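Local coordinates for protein CRISPR-associated endonuclease Cas12b (Alicyclobacillus acidoterrestris, PDB 5U31) that uses a guide RNA to recognise PAM-bearing target DNA and cleaves it with a metal-dependent RuvC nuclease domain in bacterial antiviral defence, at residues 21-26 / 422-427; 1074-1079 / 1091-1096. The protein carries 3 engineered substitutions. All coordinates share one frame; numbering follows the deposited sequence.

Contact 1. Residues 21-26 / 422-427; sequences AGLWKL and HKLLKV
The carbonyl oxygen of Leu425 lies beside the helix backbone, with Leu425 O 3.2 Å from Gly22 CA, whose C-H is directed at it (158° at the hydrogen). Glycine suits this place because its CA bears only hydrogens: the strand backbone can settle directly on the helix, and Gly22 CA comes within 4.4 Å of Lys426 CA.

Leucines and a valine fill in around this close approach. Leu26 divides its fork between two strand residues, with Leu26 CD1 3.7 Å from Leu425 CD1, while its other methyl faces Leu424; it crosses both side chains at about a right angle. Leu425, its CG turned anti to its carbonyl carbon (chi1 -71°), also lays CD1 3.7 Å from Leu26 CA.

This is the first helix of the REC1 domain, 17-45, packed across the two-stranded antiparallel hairpin 424-428/431-435 of the WED-II domain. The axes of 21-26 and 424-427 pass 6.2 Å apart, at 119°; the strand runs obliquely across the helix, and Ala21, Gly22, Leu23, Lys25 and Leu26 meet it.

Leu23 reaches back to the strand by one methyl, with Leu23 CD2 3.6 Å from Leu424 CD1, and Ile19 of the same helix touches Leu424 too. Farther along the strand, the branched side chain of Val427 fits over the helix backbone: Val427 CG2 lies 3.7 Å from Ala21 O, and small Ala21 meets Val427 CB with its own methyl. The Val427 backbone is hydrogen-bonded to Glu18, and the aliphatic part of Lys25 touches Ala432 of the partner strand 431-435.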
loop_
_atom_site.group_PDB
_atom_site.type_symbol
_atom_site.label_atom_id
_atom_site.label_comp_id
_atom_site.label_asym_id
_atom_site.label_seq_id
_atom_site.Cartn_x
_atom_site.Cartn_y
_atom_site.Cartn_z
ATOM N N ALA A 21 -3.362 -32.458 -20.067
ATOM C CA ALA A 21 -4.819 -32.495 -20.020
ATOM C C ALA A 21 -5.316 -33.088 -18.711
ATOM O O ALA A 21 -6.419 -32.757 -18.260
ATOM C CB ALA A 21 -5.367 -33.292 -21.202
ATOM N N GLY A 22 -4.526 -33.966 -18.092
ATOM C CA GLY A 22 -4.902 -34.490 -16.792
ATOM C C GLY A 22 -4.799 -33.443 -15.703
ATOM O O GLY A 22 -5.672 -33.347 -14.836
ATOM N N LEU A 23 -3.732 -32.642 -15.735
ATOM C CA LEU A 23 -3.604 -31.541 -14.787
ATOM C C LEU A 23 -4.734 -30.537 -14.958
ATOM O O LEU A 23 -5.261 -30.011 -13.972
ATOM C CB LEU A 23 -2.250 -30.854 -14.959
ATOM C CG LEU A 23 -1.014 -31.657 -14.564
ATOM C CD1 LEU A 23 0.240 -30.944 -15.011
ATOM C CD2 LEU A 23 -0.997 -31.852 -13.074
ATOM N N TRP A 24 -5.119 -30.256 -16.203
ATOM C CA TRP A 24 -6.219 -29.327 -16.420
ATOM C C TRP A 24 -7.537 -29.929 -15.960
ATOM O O TRP A 24 -8.346 -29.248 -15.316
ATOM C CB TRP A 24 -6.296 -28.921 -17.891
ATOM C CG TRP A 24 -7.469 -28.038 -18.180
ATOM C CD1 TRP A 24 -8.550 -28.335 -18.955
ATOM C CD2 TRP A 24 -7.692 -26.715 -17.674
ATOM N NE1 TRP A 24 -9.426 -27.276 -18.976
ATOM C CE2 TRP A 24 -8.922 -26.269 -18.195
ATOM C CE3 TRP A 24 -6.964 -25.863 -16.839
ATOM C CZ2 TRP A 24 -9.441 -25.010 -17.906
ATOM C CZ3 TRP A 24 -7.483 -24.615 -16.551
ATOM C CH2 TRP A 24 -8.709 -24.200 -17.084
ATOM N N LYS A 25 -7.772 -31.203 -16.279
ATOM C CA LYS A 25 -8.981 -31.864 -15.805
ATOM C C LYS A 25 -9.022 -31.883 -14.285
ATOM O O LYS A 25 -10.068 -31.624 -13.679
ATOM C CB LYS A 25 -9.055 -33.283 -16.364
ATOM C CG LYS A 25 -10.280 -34.059 -15.924
ATOM C CD LYS A 25 -11.547 -33.471 -16.508
ATOM C CE LYS A 25 -12.747 -34.328 -16.165
ATOM N NZ LYS A 25 -14.010 -33.740 -16.681
ATOM N N LEU A 26 -7.884 -32.175 -13.653
ATOM C CA LEU A 26 -7.813 -32.147 -12.198
ATOM C C LEU A 26 -8.134 -30.763 -11.657
ATOM O O LEU A 26 -8.744 -30.638 -10.590
ATOM C CB LEU A 26 -6.425 -32.597 -11.746
ATOM C CG LEU A 26 -6.195 -32.791 -10.251
ATOM C CD1 LEU A 26 -7.159 -33.833 -9.708
ATOM C CD2 LEU A 26 -4.746 -33.188 -9.985
ATOM N N HIS A 422 2.744 -38.355 -6.848
ATOM C CA HIS A 422 2.449 -39.740 -6.490
ATOM C C HIS A 422 1.056 -40.164 -6.936
ATOM O O HIS A 422 0.803 -41.360 -7.105
ATOM C CB HIS A 422 2.623 -39.932 -4.988
ATOM C CG HIS A 422 4.013 -39.657 -4.519
ATOM N ND1 HIS A 422 5.010 -40.608 -4.557
ATOM C CD2 HIS A 422 4.584 -38.531 -4.038
ATOM C CE1 HIS A 422 6.132 -40.083 -4.102
ATOM N NE2 HIS A 422 5.899 -38.824 -3.779
ATOM N N LYS A 423 0.148 -39.215 -7.117
ATOM C CA LYS A 423 -1.143 -39.477 -7.729
ATOM C C LYS A 423 -1.476 -38.297 -8.621
ATOM O O LYS A 423 -1.179 -37.152 -8.275
ATOM C CB LYS A 423 -2.254 -39.683 -6.691
ATOM C CG LYS A 423 -2.222 -41.023 -5.988
ATOM C CD LYS A 423 -3.519 -41.267 -5.234
ATOM C CE LYS A 423 -3.770 -40.192 -4.184
ATOM N NZ LYS A 423 -4.954 -40.521 -3.349
ATOM N N LEU A 424 -2.085 -38.576 -9.764
ATOM C CA LEU A 424 -2.390 -37.528 -10.725
ATOM C C LEU A 424 -3.515 -38.022 -11.620
ATOM O O LEU A 424 -4.068 -39.107 -11.418
ATOM C CB LEU A 424 -1.147 -37.150 -11.532
ATOM C CG LEU A 424 -1.046 -35.720 -12.053
ATOM C CD1 LEU A 424 -0.957 -34.741 -10.896
ATOM C CD2 LEU A 424 0.163 -35.597 -12.956
ATOM N N LEU A 425 -3.858 -37.209 -12.610
ATOM C CA LEU A 425 -4.854 -37.561 -13.606
ATOM C C LEU A 425 -4.194 -37.632 -14.971
ATOM O O LEU A 425 -3.340 -36.806 -15.305
ATOM C CB LEU A 425 -5.996 -36.553 -13.632
ATOM C CG LEU A 425 -6.920 -36.601 -12.422
ATOM C CD1 LEU A 425 -8.154 -35.772 -12.703
ATOM C CD2 LEU A 425 -7.292 -38.037 -12.111
ATOM N N LYS A 426 -4.592 -38.627 -15.750
ATOM C CA LYS A 426 -4.100 -38.806 -17.104
ATOM C C LYS A 426 -5.300 -38.905 -18.028
ATOM O O LYS A 426 -6.302 -39.535 -17.681
ATOM C CB LYS A 426 -3.225 -40.051 -17.198
ATOM C CG LYS A 426 -2.364 -40.113 -18.430
ATOM C CD LYS A 426 -0.927 -40.439 -18.059
ATOM C CE LYS A 426 -0.672 -41.934 -17.968
ATOM N NZ LYS A 426 0.742 -42.192 -17.564
ATOM N N VAL A 427 -5.215 -38.267 -19.192
ATOM C CA VAL A 427 -6.333 -38.202 -20.127
ATOM C C VAL A 427 -5.869 -38.744 -21.470
ATOM O O VAL A 427 -4.911 -38.225 -22.057
ATOM C CB VAL A 427 -6.880 -36.774 -20.269
ATOM C CG1 VAL A 427 -7.985 -36.734 -21.305
ATOM C CG2 VAL A 427 -7.399 -36.278 -18.925
#

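Contact 2. Residues 1074-1079 / 1091-1096; sequences KSVVLM and WTRQKE. With nucleotides of chain E.
Met1079 and Thr1092 face each other as an antiparallel hydrogen-bonded pair: Met1079 N donates to Thr1092 O at 2.6 Å, and Thr1092 N returns a bond to Met1079 O at 2.8 Å, nearly straight at 167°. One step on, the pairing passes into a helix. Gln1094 N gives its hydrogen to Val1077 O over 2.9 Å, more bent at 134°, so an amide of the first helical turn finds its acceptor on the neighbouring strand. Arg1093, the N-cap residue, marks the junction. Its side chain bends to grip Glu1096 side-on, with Arg1093 NH1 2.7 Å from Glu1096 OE2 and NE on the other carboxylate oxygen. Arginine suits the place by joining this charged end to a carbon chain that packs, Arg1093 CG lying 3.6 Å from Val1076 CG1.

On the face with Met1079, modelled as selenomethionine, the side chain runs beside that of Gln1094. Gln1094 CG is anti to its backbone N (chi1 172°) and the rest is extended, which rests OE1 on Val1077 and sets NE2 beside the Met1079 methyl. Gln1094 NE2 also makes a close approach, 3.5 Å, to N3 of DG2 of chain E. At the other end, the broad indole of Trp1091 crosses Leu1078 at about a right angle, Trp1091 CE3 lying 3.5 Å from Leu1078 CB; its ring edge faces the Leu1078 backbone, and it also meets Phe1031 edge-to-face. Thr1092 OG1 is hydrogen-bonded to Asn1087 ND2 and Asn1090 O, in the hairpin connection.

This hairpin forms the middle of the Nuc-II antiparallel sheet, strand 1076-1079 pairing onward with 999-1006 and strand 1091-1093 with 1038-1041, while helix 1094-1113 sends Phe1097 against Met1079 and Thr1092.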
loop_
_atom_site.group_PDB
_atom_site.type_symbol
_atom_site.label_atom_id
_atom_site.label_comp_id
_atom_site.label_asym_id
_atom_site.label_seq_id
_atom_site.Cartn_x
_atom_site.Cartn_y
_atom_site.Cartn_z
ATOM N N LYS A 1074 -10.265 28.964 19.387
ATOM C CA LYS A 1074 -9.388 28.026 18.706
ATOM C C LYS A 1074 -8.196 27.664 19.587
ATOM O O LYS A 1074 -7.818 28.402 20.503
ATOM C CB LYS A 1074 -8.891 28.611 17.385
ATOM C CG LYS A 1074 -9.958 28.761 16.319
ATOM C CD LYS A 1074 -9.360 29.321 15.041
ATOM C CE LYS A 1074 -10.356 29.276 13.900
ATOM N NZ LYS A 1074 -9.758 29.763 12.627
ATOM N N SER A 1075 -7.599 26.512 19.292
ATOM C CA SER A 1075 -6.436 26.060 20.034
ATOM C C SER A 1075 -5.172 26.746 19.521
ATOM O O SER A 1075 -5.131 27.298 18.418
ATOM C CB SER A 1075 -6.285 24.538 19.937
ATOM O OG SER A 1075 -6.035 24.126 18.604
ATOM N N VAL A 1076 -4.131 26.706 20.347
ATOM C CA VAL A 1076 -2.845 27.320 20.042
ATOM C C VAL A 1076 -1.776 26.240 20.106
ATOM O O VAL A 1076 -1.731 25.462 21.065
ATOM C CB VAL A 1076 -2.519 28.466 21.016
ATOM C CG1 VAL A 1076 -1.122 29.002 20.758
ATOM C CG2 VAL A 1076 -3.554 29.576 20.895
ATOM N N VAL A 1077 -0.925 26.188 19.087
ATOM C CA VAL A 1077 0.178 25.239 19.036
ATOM C C VAL A 1077 1.458 25.973 19.400
ATOM O O VAL A 1077 1.816 26.967 18.760
ATOM C CB VAL A 1077 0.293 24.582 17.653
ATOM C CG1 VAL A 1077 1.608 23.824 17.535
ATOM C CG2 VAL A 1077 -0.879 23.652 17.430
ATOM N N LEU A 1078 2.145 25.481 20.426
ATOM C CA LEU A 1078 3.406 26.049 20.877
ATOM C C LEU A 1078 4.563 25.172 20.412
ATOM O O LEU A 1078 4.522 23.946 20.571
ATOM C CB LEU A 1078 3.427 26.184 22.400
ATOM C CG LEU A 1078 2.327 27.015 23.056
ATOM C CD1 LEU A 1078 2.588 27.148 24.539
ATOM C CD2 LEU A 1078 2.254 28.376 22.411
HETATM N N MSE A 1079 5.585 25.802 19.836
HETATM C CA MSE A 1079 6.808 25.117 19.418
HETATM C C MSE A 1079 7.986 25.545 20.280
HETATM O O MSE A 1079 7.918 26.542 20.998
HETATM C CB MSE A 1079 7.115 25.398 17.951
HETATM C CG MSE A 1079 6.038 24.955 16.988
HETATM SE SE MSE A 1079 6.090 23.052 16.575
HETATM C CE MSE A 1079 4.630 23.020 15.284
ATOM N N TRP A 1091 8.969 28.599 24.578
ATOM C CA TRP A 1091 7.761 28.175 23.881
ATOM C C TRP A 1091 7.214 29.328 23.052
ATOM O O TRP A 1091 6.926 30.404 23.586
ATOM C CB TRP A 1091 6.712 27.688 24.873
ATOM C CG TRP A 1091 7.026 26.365 25.453
ATOM C CD1 TRP A 1091 7.548 26.114 26.683
ATOM C CD2 TRP A 1091 6.851 25.093 24.822
ATOM N NE1 TRP A 1091 7.704 24.762 26.862
ATOM C CE2 TRP A 1091 7.281 24.114 25.732
ATOM C CE3 TRP A 1091 6.368 24.689 23.573
ATOM C CZ2 TRP A 1091 7.243 22.756 25.436
ATOM C CZ3 TRP A 1091 6.331 23.344 23.280
ATOM C CH2 TRP A 1091 6.767 22.392 24.206
ATOM N N THR A 1092 7.070 29.103 21.750
ATOM C CA THR A 1092 6.656 30.134 20.815
ATOM C C THR A 1092 5.458 29.630 20.025
ATOM O O THR A 1092 5.338 28.434 19.750
ATOM C CB THR A 1092 7.810 30.517 19.857
ATOM O OG1 THR A 1092 8.979 30.844 20.618
ATOM C CG2 THR A 1092 7.438 31.712 18.997
ATOM N N ARG A 1093 4.558 30.548 19.685
ATOM C CA ARG A 1093 3.441 30.202 18.819
ATOM C C ARG A 1093 3.962 29.691 17.486
ATOM O O ARG A 1093 4.958 30.193 16.961
ATOM C CB ARG A 1093 2.539 31.411 18.599
ATOM C CG ARG A 1093 1.086 31.172 18.952
ATOM C CD ARG A 1093 0.168 31.703 17.871
ATOM N NE ARG A 1093 0.571 33.029 17.413
ATOM C CZ ARG A 1093 0.195 34.165 17.993
ATOM N NH1 ARG A 1093 0.608 35.329 17.508
ATOM N NH2 ARG A 1093 -0.591 34.134 19.061
ATOM N N GLN A 1094 3.274 28.689 16.936
ATOM C CA GLN A 1094 3.785 27.988 15.762
ATOM C C GLN A 1094 4.037 28.939 14.600
ATOM O O GLN A 1094 5.058 28.827 13.910
ATOM C CB GLN A 1094 2.809 26.891 15.350
ATOM C CG GLN A 1094 3.138 26.216 14.042
ATOM C CD GLN A 1094 2.175 25.096 13.730
ATOM O OE1 GLN A 1094 1.140 24.959 14.382
ATOM N NE2 GLN A 1094 2.511 24.280 12.733
ATOM N N LYS A 1095 3.125 29.885 14.372
ATOM C CA LYS A 1095 3.251 30.787 13.231
ATOM C C LYS A 1095 4.539 31.597 13.313
ATOM O O LYS A 1095 5.381 31.548 12.407
ATOM C CB LYS A 1095 2.032 31.709 13.160
ATOM C CG LYS A 1095 2.065 32.707 12.010
ATOM C CD LYS A 1095 0.926 33.715 12.122
ATOM C CE LYS A 1095 0.903 34.664 10.936
ATOM N NZ LYS A 1095 0.780 33.928 9.645
ATOM N N GLU A 1096 4.716 32.341 14.409
ATOM C CA GLU A 1096 5.908 33.168 14.560
ATOM C C GLU A 1096 7.168 32.328 14.714
ATOM O O GLU A 1096 8.247 32.758 14.296
ATOM C CB GLU A 1096 5.751 34.110 15.756
ATOM C CG GLU A 1096 4.723 35.214 15.563
ATOM C CD GLU A 1096 3.300 34.738 15.776
ATOM O OE1 GLU A 1096 3.123 33.582 16.210
ATOM O OE2 GLU A 1096 2.359 35.517 15.510
ATOM P P DG E 2 2.030 24.395 5.832
ATOM O OP1 DG E 2 0.761 24.067 5.145
ATOM O OP2 DG E 2 1.983 25.106 7.129
ATOM O "O5'" DG E 2 2.852 23.022 6.007
ATOM C "C5'" DG E 2 4.246 23.039 6.362
ATOM C "C4'" DG E 2 4.535 22.129 7.543
ATOM O "O4'" DG E 2 5.608 22.688 8.327
ATOM C "C3'" DG E 2 3.405 22.002 8.533
ATOM O "O3'" DG E 2 3.599 20.859 9.327
ATOM C "C2'" DG E 2 3.551 23.281 9.358
ATOM C "C1'" DG E 2 5.062 23.562 9.300
ATOM N N9 DG E 2 5.409 24.936 8.913
ATOM C C8 DG E 2 6.487 25.315 8.148
ATOM N N7 DG E 2 6.564 26.600 7.950
ATOM C C5 DG E 2 5.467 27.121 8.626
ATOM C C6 DG E 2 5.034 28.466 8.764
ATOM O O6 DG E 2 5.554 29.494 8.299
ATOM N N1 DG E 2 3.876 28.560 9.533
ATOM C C2 DG E 2 3.220 27.493 10.097
ATOM N N2 DG E 2 2.118 27.782 10.806
ATOM N N3 DG E 2 3.613 26.230 9.980
ATOM C C4 DG E 2 4.741 26.114 9.231
#

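The two contacts lie on opposite sides of the chain's centre, their centres 72 Å apart and their nearest atoms about 58 Å apart. Contact 1 joins REC1 to WED-II, across residues nearly 400 apart in sequence, whereas contact 2 joins the strands of a local hairpin and the start of the helix that follows, all within Nuc-II, in the nuclease lobe. Both nevertheless come close to nucleic acid: the nearest atom of contact 1 is about 4 Å from it, with the Leu23 side chain about 9 Å from that of the guide-binding Tyr502, and contact 2 approaches a guanine of chain E. Neither contains the positions assigned to the RuvC active site, replaced by alanine here (Ala571, Ala849 and Ala978).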